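Local coordinates for protein GH127 beta-L-arabinofuranoside (Geobacillus stearothermophilus, PDB 4QK0) that probably hydrolyses terminal beta-L-arabinofuranosyl residues from arabinose-containing glycans, as a glycoside hydrolase of family GH127, at residues M272-A277 with T344-E349; Y463-T468 with I557-E562; V455-E460 with F481-R486; D172-V177 with L211-Y216. All blocks are in the same frame, centred on the assembly; numbering follows the deposited sequence.

Interaction 1 of 4, residues M272-A277 with T344-E349; sequences MYTAMA and TRRMLE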
loop_
_atom_site.group_PDB
_atom_site.type_symbol
_atom_site.label_atom_id
_atom_site.label_comp_id
_atom_site.label_asym_id
_atom_site.label_seq_id
_atom_site.Cartn_x
_atom_site.Cartn_y
_atom_site.Cartn_z
HETATM N N MSE A 272 14.518 0.333 -22.899
HETATM C CA MSE A 272 14.041 0.995 -24.089
HETATM C C MSE A 272 14.695 2.341 -24.206
HETATM O O MSE A 272 15.203 2.692 -25.273
HETATM C CB MSE A 272 12.542 1.170 -24.130
HETATM C CG MSE A 272 12.036 1.692 -25.488
HETATM SE SE MSE A 272 10.094 1.910 -25.465
HETATM C CE MSE A 272 10.133 3.400 -24.197
ATOM N N TYR A 273 14.746 3.089 -23.125
ATOM C CA TYR A 273 15.355 4.396 -23.188
ATOM C C TYR A 273 16.800 4.293 -23.523
ATOM O O TYR A 273 17.381 5.200 -24.146
ATOM C CB TYR A 273 15.187 5.189 -21.898
ATOM C CG TYR A 273 13.734 5.301 -21.374
ATOM C CD1 TYR A 273 12.641 5.231 -22.210
ATOM C CD2 TYR A 273 13.502 5.475 -20.014
ATOM C CE1 TYR A 273 11.349 5.352 -21.719
ATOM C CE2 TYR A 273 12.208 5.600 -19.520
ATOM C CZ TYR A 273 11.141 5.522 -20.369
ATOM O OH TYR A 273 9.884 5.644 -19.835
ATOM N N THR A 274 17.441 3.263 -23.017
ATOM C CA THR A 274 18.863 3.121 -23.227
ATOM C C THR A 274 19.115 2.938 -24.782
ATOM O O THR A 274 19.983 3.567 -25.337
ATOM C CB THR A 274 19.376 1.927 -22.461
ATOM O OG1 THR A 274 19.316 2.171 -21.045
ATOM C CG2 THR A 274 20.822 1.576 -22.848
ATOM N N ALA A 275 18.287 2.138 -25.434
ATOM C CA ALA A 275 18.337 1.963 -26.862
ATOM C C ALA A 275 18.031 3.294 -27.614
ATOM O O ALA A 275 18.740 3.672 -28.539
ATOM C CB ALA A 275 17.417 0.869 -27.320
HETATM N N MSE A 276 17.008 3.997 -27.171
HETATM C CA MSE A 276 16.645 5.243 -27.802
HETATM C C MSE A 276 17.779 6.227 -27.768
HETATM O O MSE A 276 18.024 6.898 -28.763
HETATM C CB MSE A 276 15.428 5.867 -27.141
HETATM C CG MSE A 276 14.189 5.010 -27.401
HETATM SE SE MSE A 276 12.747 5.677 -26.228
HETATM C CE MSE A 276 12.626 7.591 -26.597
ATOM N N ALA A 277 18.484 6.319 -26.645
ATOM C CA ALA A 277 19.585 7.265 -26.507
ATOM C C ALA A 277 20.787 6.906 -27.384
ATOM O O ALA A 277 21.406 7.783 -27.979
ATOM C CB ALA A 277 20.021 7.359 -25.076
ATOM N N THR A 344 22.290 5.968 -18.284
ATOM C CA THR A 344 23.095 7.155 -18.086
ATOM C C THR A 344 24.322 7.148 -18.998
ATOM O O THR A 344 24.766 8.175 -19.488
ATOM C CB THR A 344 23.582 7.318 -16.629
ATOM O OG1 THR A 344 24.338 6.160 -16.236
ATOM C CG2 THR A 344 22.391 7.471 -15.679
ATOM N N ARG A 345 24.904 5.992 -19.181
ATOM C CA ARG A 345 26.062 5.897 -20.015
ATOM C C ARG A 345 25.755 6.318 -21.461
ATOM O O ARG A 345 26.559 6.966 -22.055
ATOM C CB ARG A 345 26.638 4.493 -19.963
ATOM C CG ARG A 345 28.080 4.420 -20.444
ATOM C CD ARG A 345 28.466 2.969 -20.525
ATOM N NE ARG A 345 29.683 2.731 -21.269
ATOM C CZ ARG A 345 30.151 1.517 -21.538
ATOM N NH1 ARG A 345 29.511 0.427 -21.113
ATOM N NH2 ARG A 345 31.268 1.389 -22.230
ATOM N N ARG A 346 24.622 5.905 -22.022
ATOM C CA ARG A 346 24.232 6.338 -23.341
ATOM C C ARG A 346 23.858 7.805 -23.368
ATOM O O ARG A 346 24.051 8.480 -24.396
ATOM C CB ARG A 346 23.063 5.528 -23.876
ATOM C CG ARG A 346 23.407 4.076 -24.125
ATOM C CD ARG A 346 24.495 3.922 -25.169
ATOM N NE ARG A 346 24.583 2.576 -25.714
ATOM C CZ ARG A 346 25.431 2.199 -26.672
ATOM N NH1 ARG A 346 26.265 3.079 -27.198
ATOM N NH2 ARG A 346 25.469 0.921 -27.097
HETATM N N MSE A 347 23.263 8.307 -22.281
HETATM C CA MSE A 347 22.907 9.741 -22.263
HETATM C C MSE A 347 24.194 10.521 -22.341
HETATM O O MSE A 347 24.250 11.542 -22.984
HETATM C CB MSE A 347 22.135 10.196 -21.048
HETATM C CG MSE A 347 20.719 9.619 -20.937
HETATM SE SE MSE A 347 19.558 10.130 -22.414
HETATM C CE MSE A 347 19.302 12.041 -22.036
ATOM N N LEU A 348 25.219 10.082 -21.653
ATOM C CA LEU A 348 26.501 10.754 -21.695
ATOM C C LEU A 348 27.095 10.799 -23.108
ATOM O O LEU A 348 27.753 11.739 -23.451
ATOM C CB LEU A 348 27.496 10.070 -20.779
ATOM C CG LEU A 348 27.275 10.443 -19.318
ATOM C CD1 LEU A 348 28.119 9.555 -18.415
ATOM C CD2 LEU A 348 27.578 11.915 -19.093
ATOM N N GLU A 349 26.861 9.767 -23.907
ATOM C CA GLU A 349 27.335 9.746 -25.295
ATOM C C GLU A 349 26.500 10.665 -26.161
ATOM O O GLU A 349 26.944 11.146 -27.177
ATOM C CB GLU A 349 27.347 8.313 -25.822
ATOM C CG GLU A 349 28.430 7.482 -25.105
ATOM C CD GLU A 349 28.327 5.964 -25.334
ATOM O OE1 GLU A 349 27.469 5.539 -26.154
ATOM O OE2 GLU A 349 29.080 5.201 -24.674
HETATM O O HOH W 1 24.210 7.790 -26.885
#
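Two helices of the GH127 catalytic domain, 266-283 and 334-350, pack almost parallel here through Thr-274, Ala-277, Arg-346 and the selenomethionine Met-347. Their short segments run 8.5 Å apart at an angle of 18°. Ala-277 CB rests on Arg-346 CB, 3.7 Å away, and Met-347 SE, on the next residue along, touches the same methyl at 3.9 Å. Arg-346 gives only the root of its chain to this seam: its CG lies 3.7 Å from Thr-274 O and 3.8 Å from Thr-274 CG2, the two side chains crossing at about a right angle. A bend at chi2 (-62°) then turns the rest of the arginine along its own helix, where NH1 forms a salt bridge with OE1 of Glu-349 at 2.9 Å, on the syn lone pair and 20° out of the guanidinium plane. Glu-203 is a second acidic partner of NH1. A water bridges the backbones, donating to Ala-277 O and Arg-346 O. With a small alanine at the interface and all four touching residues buried, this is the close helix packing expected of the helical barrel of the six-hairpin clan to which the catalytic domain belongs.

Interaction 2 of 4, residues Y463-T468 with I557-E562; sequences YPWDGT and IVYCLE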
loop_
_atom_site.group_PDB
_atom_site.type_symbol
_atom_site.label_atom_id
_atom_site.label_comp_id
_atom_site.label_asym_id
_atom_site.label_seq_id
_atom_site.Cartn_x
_atom_site.Cartn_y
_atom_site.Cartn_z
ATOM N N TYR A 463 37.892 8.219 -2.207
ATOM C CA TYR A 463 36.501 8.323 -2.584
ATOM C C TYR A 463 35.920 6.922 -2.572
ATOM O O TYR A 463 36.568 5.973 -3.033
ATOM C CB TYR A 463 36.438 8.907 -3.954
ATOM C CG TYR A 463 35.159 9.617 -4.417
ATOM C CD1 TYR A 463 34.109 8.915 -4.984
ATOM C CD2 TYR A 463 35.115 11.006 -4.475
ATOM C CE1 TYR A 463 33.021 9.581 -5.488
ATOM C CE2 TYR A 463 34.034 11.661 -5.002
ATOM C CZ TYR A 463 33.001 10.960 -5.502
ATOM O OH TYR A 463 31.912 11.645 -6.006
ATOM N N PRO A 464 34.681 6.768 -2.046
ATOM C CA PRO A 464 33.751 7.824 -1.688
ATOM C C PRO A 464 33.851 8.363 -0.295
ATOM O O PRO A 464 33.051 9.240 0.071
ATOM C CB PRO A 464 32.404 7.144 -1.869
ATOM C CG PRO A 464 32.669 5.752 -1.474
ATOM C CD PRO A 464 34.058 5.451 -1.968
ATOM N N TRP A 465 34.820 7.896 0.490
ATOM C CA TRP A 465 34.921 8.311 1.920
ATOM C C TRP A 465 35.538 9.667 2.088
ATOM O O TRP A 465 35.395 10.288 3.145
ATOM C CB TRP A 465 35.673 7.269 2.759
ATOM C CG TRP A 465 35.124 5.931 2.525
ATOM C CD1 TRP A 465 35.781 4.854 2.077
ATOM C CD2 TRP A 465 33.770 5.535 2.717
ATOM N NE1 TRP A 465 34.922 3.808 1.932
ATOM C CE2 TRP A 465 33.681 4.195 2.337
ATOM C CE3 TRP A 465 32.630 6.190 3.179
ATOM C CZ2 TRP A 465 32.501 3.469 2.404
ATOM C CZ3 TRP A 465 31.417 5.472 3.227
ATOM C CH2 TRP A 465 31.372 4.132 2.833
ATOM N N ASP A 466 36.220 10.138 1.046
ATOM C CA ASP A 466 36.917 11.413 1.099
ATOM C C ASP A 466 36.923 12.045 -0.300
ATOM O O ASP A 466 36.953 11.320 -1.315
ATOM C CB ASP A 466 38.343 11.137 1.622
ATOM C CG ASP A 466 39.239 12.312 1.492
ATOM O OD1 ASP A 466 39.114 13.232 2.312
ATOM O OD2 ASP A 466 40.044 12.317 0.535
ATOM N N GLY A 467 36.922 13.369 -0.350
ATOM C CA GLY A 467 36.785 14.072 -1.610
ATOM C C GLY A 467 38.061 14.546 -2.308
ATOM O O GLY A 467 37.994 15.304 -3.289
ATOM N N THR A 468 39.217 14.107 -1.817
ATOM C CA THR A 468 40.508 14.469 -2.408
ATOM C C THR A 468 40.899 13.421 -3.450
ATOM O O THR A 468 40.919 12.200 -3.192
ATOM C CB THR A 468 41.595 14.614 -1.338
ATOM O OG1 THR A 468 41.297 15.775 -0.522
ATOM C CG2 THR A 468 42.961 14.825 -1.985
ATOM N N ILE A 557 26.961 9.330 -1.123
ATOM C CA ILE A 557 26.362 8.264 -0.367
ATOM C C ILE A 557 25.201 8.745 0.509
ATOM O O ILE A 557 25.353 9.656 1.319
ATOM C CB ILE A 557 27.395 7.503 0.470
ATOM C CG1 ILE A 557 28.231 6.669 -0.516
ATOM C CG2 ILE A 557 26.679 6.581 1.450
ATOM C CD1 ILE A 557 29.363 5.943 0.147
ATOM N N VAL A 558 24.054 8.136 0.247
ATOM C CA VAL A 558 22.876 8.343 1.012
ATOM C C VAL A 558 22.946 7.408 2.231
ATOM O O VAL A 558 23.239 6.205 2.108
ATOM C CB VAL A 558 21.613 8.048 0.193
ATOM C CG1 VAL A 558 20.385 8.259 1.031
ATOM C CG2 VAL A 558 21.522 8.977 -1.014
ATOM N N TYR A 559 22.577 7.983 3.361
ATOM C CA TYR A 559 22.628 7.303 4.647
ATOM C C TYR A 559 21.230 6.810 5.098
ATOM O O TYR A 559 20.229 7.231 4.574
ATOM C CB TYR A 559 23.253 8.282 5.667
ATOM C CG TYR A 559 24.741 8.198 5.575
ATOM C CD1 TYR A 559 25.428 8.722 4.496
ATOM C CD2 TYR A 559 25.452 7.493 6.534
ATOM C CE1 TYR A 559 26.813 8.548 4.355
ATOM C CE2 TYR A 559 26.814 7.377 6.458
ATOM C CZ TYR A 559 27.499 7.874 5.345
ATOM O OH TYR A 559 28.854 7.677 5.258
ATOM N N CYS A 560 21.215 5.903 6.070
ATOM C CA CYS A 560 19.976 5.382 6.667
ATOM C C CYS A 560 20.192 5.107 8.132
ATOM O O CYS A 560 21.367 5.077 8.608
ATOM C CB CYS A 560 19.528 4.148 5.984
ATOM S SG CYS A 560 20.481 2.675 6.314
ATOM N N LEU A 561 19.083 4.998 8.876
ATOM C CA LEU A 561 19.151 4.589 10.296
ATOM C C LEU A 561 18.616 3.200 10.414
ATOM O O LEU A 561 17.608 2.857 9.771
ATOM C CB LEU A 561 18.341 5.475 11.195
ATOM C CG LEU A 561 18.481 6.971 11.121
ATOM C CD1 LEU A 561 17.748 7.659 12.278
ATOM C CD2 LEU A 561 19.908 7.348 11.182
ATOM N N GLU A 562 19.340 2.354 11.149
ATOM C CA GLU A 562 18.912 0.973 11.434
ATOM C C GLU A 562 18.612 0.733 12.944
ATOM O O GLU A 562 19.214 1.350 13.837
ATOM C CB GLU A 562 19.981 -0.017 11.000
ATOM C CG GLU A 562 20.163 -0.190 9.482
ATOM C CD GLU A 562 20.872 -1.506 9.150
ATOM O OE1 GLU A 562 22.071 -1.547 9.355
ATOM O OE2 GLU A 562 20.225 -2.498 8.759
#
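Ile-557 opens strand 557-562 and meets Pro-464 and Trp-465 of the loop 463-468 with the far end of its longer branch. Its CB points toward the loop, and with CG1 anti to the carbonyl carbon (chi1 -72°) and an extended chi2 the branch carries CD1 forward into the contact, while no atom short of that methyl comes within 4.2 Å of the loop. CD1 touches Pro-464 at both CG, 3.7 Å away, and CB. The same methyl meets the benzo end of the indole, lying 3.7 Å from Trp-465 CZ3 and nearly as close to CH2. Pro-464 follows a cis peptide bond, and its CG lies over the centre of one indole face, 4.2 Å above the plane. Tyr-559, two residues on, places OH at the indole edge, 3.9 Å from Trp-465 CZ3; this hydroxyl is hydrogen-bonded to Val-594 O. Asp-466 closes an Asx turn by accepting from Thr-468 N. The loop, of the middle domain, joins strands 453-461 and 468-475 and packs here on a strand of the C-terminal domain, within the interface between them; its tryptophan rests also on Val-593 and Val-594 of strand 593-603, and Ile-557 and Tyr-559 on Pro-629 of strand 620-629.

Interaction 3 of 4, residues V455-E460 with F481-R486; sequences VKIMQE and FTLGLR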
loop_
_atom_site.group_PDB
_atom_site.type_symbol
_atom_site.label_atom_id
_atom_site.label_comp_id
_atom_site.label_asym_id
_atom_site.label_seq_id
_atom_site.Cartn_x
_atom_site.Cartn_y
_atom_site.Cartn_z
ATOM N N VAL A 455 48.726 7.867 -23.769
ATOM C CA VAL A 455 48.645 8.629 -22.510
ATOM C C VAL A 455 48.192 7.754 -21.359
ATOM O O VAL A 455 47.198 7.038 -21.466
ATOM C CB VAL A 455 47.661 9.812 -22.597
ATOM C CG1 VAL A 455 47.687 10.627 -21.314
ATOM C CG2 VAL A 455 48.001 10.688 -23.777
ATOM N N LYS A 456 48.927 7.843 -20.267
ATOM C CA LYS A 456 48.646 7.103 -19.083
ATOM C C LYS A 456 48.089 8.077 -18.025
ATOM O O LYS A 456 48.678 9.118 -17.714
ATOM C CB LYS A 456 49.915 6.418 -18.604
ATOM C CG LYS A 456 49.676 5.145 -17.831
ATOM C CD LYS A 456 49.600 5.428 -16.345
ATOM C CE LYS A 456 49.311 4.172 -15.523
ATOM N NZ LYS A 456 50.541 3.500 -15.007
ATOM N N ILE A 457 46.946 7.709 -17.459
ATOM C CA ILE A 457 46.323 8.494 -16.385
ATOM C C ILE A 457 46.042 7.645 -15.156
ATOM O O ILE A 457 45.541 6.543 -15.271
ATOM C CB ILE A 457 45.078 9.179 -16.910
ATOM C CG1 ILE A 457 45.545 10.294 -17.819
ATOM C CG2 ILE A 457 44.262 9.769 -15.758
ATOM C CD1 ILE A 457 44.493 10.856 -18.699
HETATM N N MSE A 458 46.458 8.137 -14.002
HETATM C CA MSE A 458 46.327 7.434 -12.733
HETATM C C MSE A 458 45.449 8.283 -11.847
HETATM O O MSE A 458 45.657 9.505 -11.767
HETATM C CB MSE A 458 47.702 7.378 -12.095
HETATM C CG MSE A 458 48.156 6.015 -11.617
HETATM SE SE MSE A 458 50.082 5.968 -11.387
HETATM C CE MSE A 458 50.678 6.731 -13.112
ATOM N N GLN A 459 44.470 7.654 -11.183
ATOM C CA GLN A 459 43.674 8.299 -10.101
ATOM C C GLN A 459 44.009 7.676 -8.772
ATOM O O GLN A 459 43.869 6.463 -8.638
ATOM C CB GLN A 459 42.202 8.008 -10.262
ATOM C CG GLN A 459 41.405 8.993 -11.017
ATOM C CD GLN A 459 39.921 8.806 -10.825
ATOM O OE1 GLN A 459 39.372 9.134 -9.772
ATOM N NE2 GLN A 459 39.275 8.288 -11.830
ATOM N N GLU A 460 44.365 8.481 -7.782
ATOM C CA GLU A 460 44.522 7.999 -6.402
ATOM C C GLU A 460 43.540 8.774 -5.535
ATOM O O GLU A 460 43.521 9.996 -5.565
ATOM C CB GLU A 460 45.943 8.216 -5.872
ATOM C CG GLU A 460 47.015 7.544 -6.738
ATOM C CD GLU A 460 48.451 7.807 -6.254
ATOM O OE1 GLU A 460 48.961 8.951 -6.371
ATOM O OE2 GLU A 460 49.070 6.847 -5.761
ATOM N N PHE A 481 45.962 18.495 -25.014
ATOM C CA PHE A 481 44.653 17.891 -25.104
ATOM C C PHE A 481 43.805 18.301 -23.889
ATOM O O PHE A 481 44.299 18.931 -22.916
ATOM C CB PHE A 481 44.749 16.362 -25.241
ATOM C CG PHE A 481 45.530 15.696 -24.138
ATOM C CD1 PHE A 481 44.945 15.337 -22.953
ATOM C CD2 PHE A 481 46.890 15.458 -24.294
ATOM C CE1 PHE A 481 45.701 14.769 -21.928
ATOM C CE2 PHE A 481 47.664 14.887 -23.277
ATOM C CZ PHE A 481 47.059 14.544 -22.090
ATOM N N THR A 482 42.527 17.944 -23.966
ATOM C CA THR A 482 41.540 18.330 -22.967
ATOM C C THR A 482 41.191 17.174 -22.044
ATOM O O THR A 482 40.991 16.034 -22.475
ATOM C CB THR A 482 40.302 18.848 -23.632
ATOM O OG1 THR A 482 40.680 19.926 -24.473
ATOM C CG2 THR A 482 39.320 19.313 -22.593
ATOM N N LEU A 483 41.266 17.458 -20.765
ATOM C CA LEU A 483 40.804 16.557 -19.713
ATOM C C LEU A 483 39.496 17.107 -19.197
ATOM O O LEU A 483 39.442 18.283 -18.781
ATOM C CB LEU A 483 41.779 16.572 -18.558
ATOM C CG LEU A 483 42.067 15.240 -17.961
ATOM C CD1 LEU A 483 42.854 14.452 -19.018
ATOM C CD2 LEU A 483 42.851 15.419 -16.674
ATOM N N GLY A 484 38.436 16.303 -19.291
ATOM C CA GLY A 484 37.096 16.736 -18.805
ATOM C C GLY A 484 36.788 16.103 -17.457
ATOM O O GLY A 484 36.724 14.903 -17.366
ATOM N N LEU A 485 36.692 16.900 -16.416
ATOM C CA LEU A 485 36.482 16.387 -15.058
ATOM C C LEU A 485 35.084 16.718 -14.498
ATOM O O LEU A 485 34.756 17.875 -14.397
ATOM C CB LEU A 485 37.538 16.961 -14.132
ATOM C CG LEU A 485 38.972 16.803 -14.661
ATOM C CD1 LEU A 485 39.938 17.480 -13.723
ATOM C CD2 LEU A 485 39.367 15.373 -14.812
ATOM N N ARG A 486 34.279 15.704 -14.166
ATOM C CA ARG A 486 32.954 15.966 -13.611
ATOM C C ARG A 486 33.059 16.652 -12.271
ATOM O O ARG A 486 33.816 16.256 -11.390
ATOM C CB ARG A 486 32.141 14.702 -13.418
ATOM C CG ARG A 486 30.802 14.984 -12.692
ATOM C CD ARG A 486 29.905 13.785 -12.670
ATOM N NE ARG A 486 30.522 12.711 -11.910
ATOM C CZ ARG A 486 30.257 12.386 -10.643
ATOM N NH1 ARG A 486 29.331 13.028 -9.913
ATOM N NH2 ARG A 486 30.928 11.400 -10.121
#
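Phe-481, Val-455 and Ile-457 bury the most surface in this contact, and Leu-483 completes it as the partner of Ile-457. The phenyl ring of Phe-481 comes from strand 479-486 and Val-455 from strand 453-461, the two side chains meeting head-on from facing strands. The far end of the ring makes the approach, with Phe-481 CZ 4.0 Å from Val-455 CG1. The branch is brought there by the valine torsion, which sets CG1 anti to the backbone N (chi1 -176°), whereas the phenylalanine has its CG between the backbone N and the carbonyl carbon (chi1 56°), which holds the ring over its own strand. Phe-481 also stacks on Trp-520 and packs on Val-473 and Ile-450, which places it well inside the core. Two residues along, Ile-457 and Leu-483 run antiparallel alongside one another, and their methyl ends meet at Ile-457 CD1 and Leu-483 CD1, again 4.0 Å apart. The strands themselves stay well separated, the CA atoms of Ile-457 and Leu-483 being 10.3 Å apart, a spacing that fits two sheet faces packed through their side chains rather than strands paired within one sheet. Strand 453-461 belongs to an antiparallel sheet beside strands 444-450 and 468-475, and strand 479-486 to another that contains strands 436-438 and 513-517; the contact thus joins two layers of the middle domain. Every touching atom is carbon, and the interface rests on burial and shape alone, with no polar group to fix the direction of the meeting side chains.

Interaction 4 of 4, residues D172-V177 with L211-Y216; sequences DYIGTV and LKLSQY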
loop_
_atom_site.group_PDB
_atom_site.type_symbol
_atom_site.label_atom_id
_atom_site.label_comp_id
_atom_site.label_asym_id
_atom_site.label_seq_id
_atom_site.Cartn_x
_atom_site.Cartn_y
_atom_site.Cartn_z
ATOM N N ASP A 172 21.054 -12.030 -37.749
ATOM C CA ASP A 172 20.676 -11.996 -39.181
ATOM C C ASP A 172 19.339 -12.652 -39.393
ATOM O O ASP A 172 18.494 -12.109 -40.130
ATOM C CB ASP A 172 21.728 -12.706 -40.081
ATOM C CG ASP A 172 23.107 -12.047 -40.020
ATOM O OD1 ASP A 172 23.220 -10.851 -39.668
ATOM O OD2 ASP A 172 24.093 -12.775 -40.278
ATOM N N TYR A 173 19.129 -13.823 -38.782
ATOM C CA TYR A 173 17.832 -14.500 -38.926
ATOM C C TYR A 173 16.722 -13.589 -38.412
ATOM O O TYR A 173 15.681 -13.379 -39.089
ATOM C CB TYR A 173 17.830 -15.851 -38.201
ATOM C CG TYR A 173 16.473 -16.496 -38.177
ATOM C CD1 TYR A 173 15.765 -16.724 -39.335
ATOM C CD2 TYR A 173 15.853 -16.817 -36.944
ATOM C CE1 TYR A 173 14.483 -17.255 -39.289
ATOM C CE2 TYR A 173 14.568 -17.344 -36.883
ATOM C CZ TYR A 173 13.884 -17.547 -38.020
ATOM O OH TYR A 173 12.614 -18.086 -37.942
ATOM N N ILE A 174 16.942 -12.985 -37.241
ATOM C CA ILE A 174 15.922 -12.088 -36.670
ATOM C C ILE A 174 15.563 -10.945 -37.661
ATOM O O ILE A 174 14.425 -10.557 -37.813
ATOM C CB ILE A 174 16.420 -11.517 -35.333
ATOM C CG1 ILE A 174 16.394 -12.624 -34.261
ATOM C CG2 ILE A 174 15.594 -10.287 -34.902
ATOM C CD1 ILE A 174 17.159 -12.239 -33.034
ATOM N N GLY A 175 16.589 -10.442 -38.324
ATOM C CA GLY A 175 16.454 -9.412 -39.369
ATOM C C GLY A 175 15.616 -9.839 -40.547
ATOM O O GLY A 175 14.935 -9.031 -41.123
ATOM N N THR A 176 15.634 -11.134 -40.891
ATOM C CA THR A 176 14.762 -11.599 -41.953
ATOM C C THR A 176 13.342 -11.699 -41.475
ATOM O O THR A 176 12.416 -11.518 -42.260
ATOM C CB THR A 176 15.187 -12.959 -42.564
ATOM O OG1 THR A 176 15.072 -14.018 -41.600
ATOM C CG2 THR A 176 16.659 -12.908 -43.100
ATOM N N VAL A 177 13.161 -12.030 -40.212
ATOM C CA VAL A 177 11.821 -12.318 -39.707
ATOM C C VAL A 177 11.049 -11.042 -39.386
ATOM O O VAL A 177 9.856 -10.948 -39.693
ATOM C CB VAL A 177 11.889 -13.144 -38.443
ATOM C CG1 VAL A 177 10.525 -13.234 -37.795
ATOM C CG2 VAL A 177 12.396 -14.527 -38.774
ATOM N N LEU A 211 22.221 -1.979 -36.762
ATOM C CA LEU A 211 21.823 -0.613 -36.408
ATOM C C LEU A 211 20.453 -0.277 -36.936
ATOM O O LEU A 211 19.581 0.187 -36.193
ATOM C CB LEU A 211 22.845 0.368 -36.919
ATOM C CG LEU A 211 22.482 1.823 -36.729
ATOM C CD1 LEU A 211 22.536 2.164 -35.262
ATOM C CD2 LEU A 211 23.474 2.679 -37.498
ATOM N N LYS A 212 20.193 -0.654 -38.174
ATOM C CA LYS A 212 18.865 -0.437 -38.741
ATOM C C LYS A 212 17.738 -1.305 -38.135
ATOM O O LYS A 212 16.588 -0.910 -38.069
ATOM C CB LYS A 212 18.935 -0.669 -40.229
ATOM C CG LYS A 212 19.704 0.438 -40.937
ATOM C CD LYS A 212 19.123 0.673 -42.325
ATOM C CE LYS A 212 19.817 -0.140 -43.398
ATOM N NZ LYS A 212 20.847 0.710 -44.069
ATOM N N LEU A 213 18.082 -2.524 -37.763
ATOM C CA LEU A 213 17.128 -3.404 -37.148
ATOM C C LEU A 213 16.734 -2.836 -35.737
ATOM O O LEU A 213 15.574 -2.733 -35.421
ATOM C CB LEU A 213 17.754 -4.812 -37.049
ATOM C CG LEU A 213 16.838 -5.870 -36.487
ATOM C CD1 LEU A 213 15.604 -5.961 -37.351
ATOM C CD2 LEU A 213 17.540 -7.210 -36.416
ATOM N N SER A 214 17.719 -2.419 -34.964
ATOM C CA SER A 214 17.483 -1.706 -33.699
ATOM C C SER A 214 16.550 -0.541 -33.907
ATOM O O SER A 214 15.498 -0.440 -33.261
ATOM C CB SER A 214 18.804 -1.219 -33.101
ATOM O OG SER A 214 18.616 -0.569 -31.841
ATOM N N GLN A 215 16.860 0.306 -34.889
ATOM C CA GLN A 215 15.970 1.433 -35.238
ATOM C C GLN A 215 14.579 0.996 -35.619
ATOM O O GLN A 215 13.583 1.644 -35.230
ATOM C CB GLN A 215 16.561 2.271 -36.397
ATOM C CG GLN A 215 15.838 3.602 -36.609
ATOM C CD GLN A 215 16.164 4.604 -35.500
ATOM O OE1 GLN A 215 17.335 4.931 -35.294
ATOM N NE2 GLN A 215 15.145 5.082 -34.763
ATOM N N TYR A 216 14.480 -0.086 -36.395
ATOM C CA TYR A 216 13.182 -0.581 -36.781
ATOM C C TYR A 216 12.345 -0.944 -35.519
ATOM O O TYR A 216 11.172 -0.619 -35.417
ATOM C CB TYR A 216 13.242 -1.828 -37.730
ATOM C CG TYR A 216 11.980 -2.617 -37.572
ATOM C CD1 TYR A 216 10.800 -2.198 -38.137
ATOM C CD2 TYR A 216 11.936 -3.719 -36.716
ATOM C CE1 TYR A 216 9.622 -2.905 -37.915
ATOM C CE2 TYR A 216 10.775 -4.426 -36.504
ATOM C CZ TYR A 216 9.638 -4.016 -37.061
ATOM O OH TYR A 216 8.475 -4.728 -36.792
#
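The two helical segments come nearest at Gly-175 and Leu-213, whose CA atoms are 6.4 Å apart. Leu-213 supplies the side chain on one side of this approach, and its CB points toward segment 172-177. Its CG stands opposite the backbone N (chi1 -177°), which sends the two methyl groups across to the other helix. CD2 settles directly on the main chain of the glycine, 3.8 Å from Gly-175 CA and 3.9 Å from Gly-175 N, and CD1 lies a little farther off, 4.1 Å from the same Gly-175 CA. Ile-174 adds the second contact with its shorter branch: Ile-174 CG2 meets Leu-213 CD2 at 3.9 Å, the isoleucine lying roughly perpendicular to the leucine. Its CG1 branch leads away from this partner, and Ile-174 packs on Leu-141 and Ala-144 of helix 140-158. The contact joins helices 162-177 and 208-220 of the GH127 catalytic domain, whose family belongs to the six-hairpin clan of helical glycosidases; helix 194-205 comes between them in the chain, and its Leu-198 also touches Leu-213. Helix 162-177 finishes within this segment. Near that end Thr-176 folds its hydroxyl back onto its own helix, and OG1 donates to Tyr-173 O at 2.7 Å, lying in the carbonyl plane on a lone pair. That oxygen also accepts from Val-177 N, two bonds gripping one carbonyl in the last turn. Asp-172 makes a further polar link between the helices, through OD1 to the hydroxyl of Tyr-210.

How the interactions relate
From the N terminus, interaction 4 comes first, joining helices 162-177 and 208-220 and closing a loop that holds helix 194-205. Interaction 1 follows in series, joining helices 266-283 and 334-350 and closing a loop that holds helix 286-302; its centre lies about 19 Å from that of interaction 4, both within the catalytic domain. The remaining two alternate along the chain and so cross: 455-460 opens interaction 3, 463-468 opens interaction 2, 481-486 closes the former, and 557-562 closes the latter. Interaction 3 stays inside the middle domain, whereas interaction 2 ties that domain to the C-terminal one. These two touch, Tyr-463 OH packing 4.2 Å from Arg-486 NH2, while interactions 2 and 4 lie on opposite sides of the chain's centre.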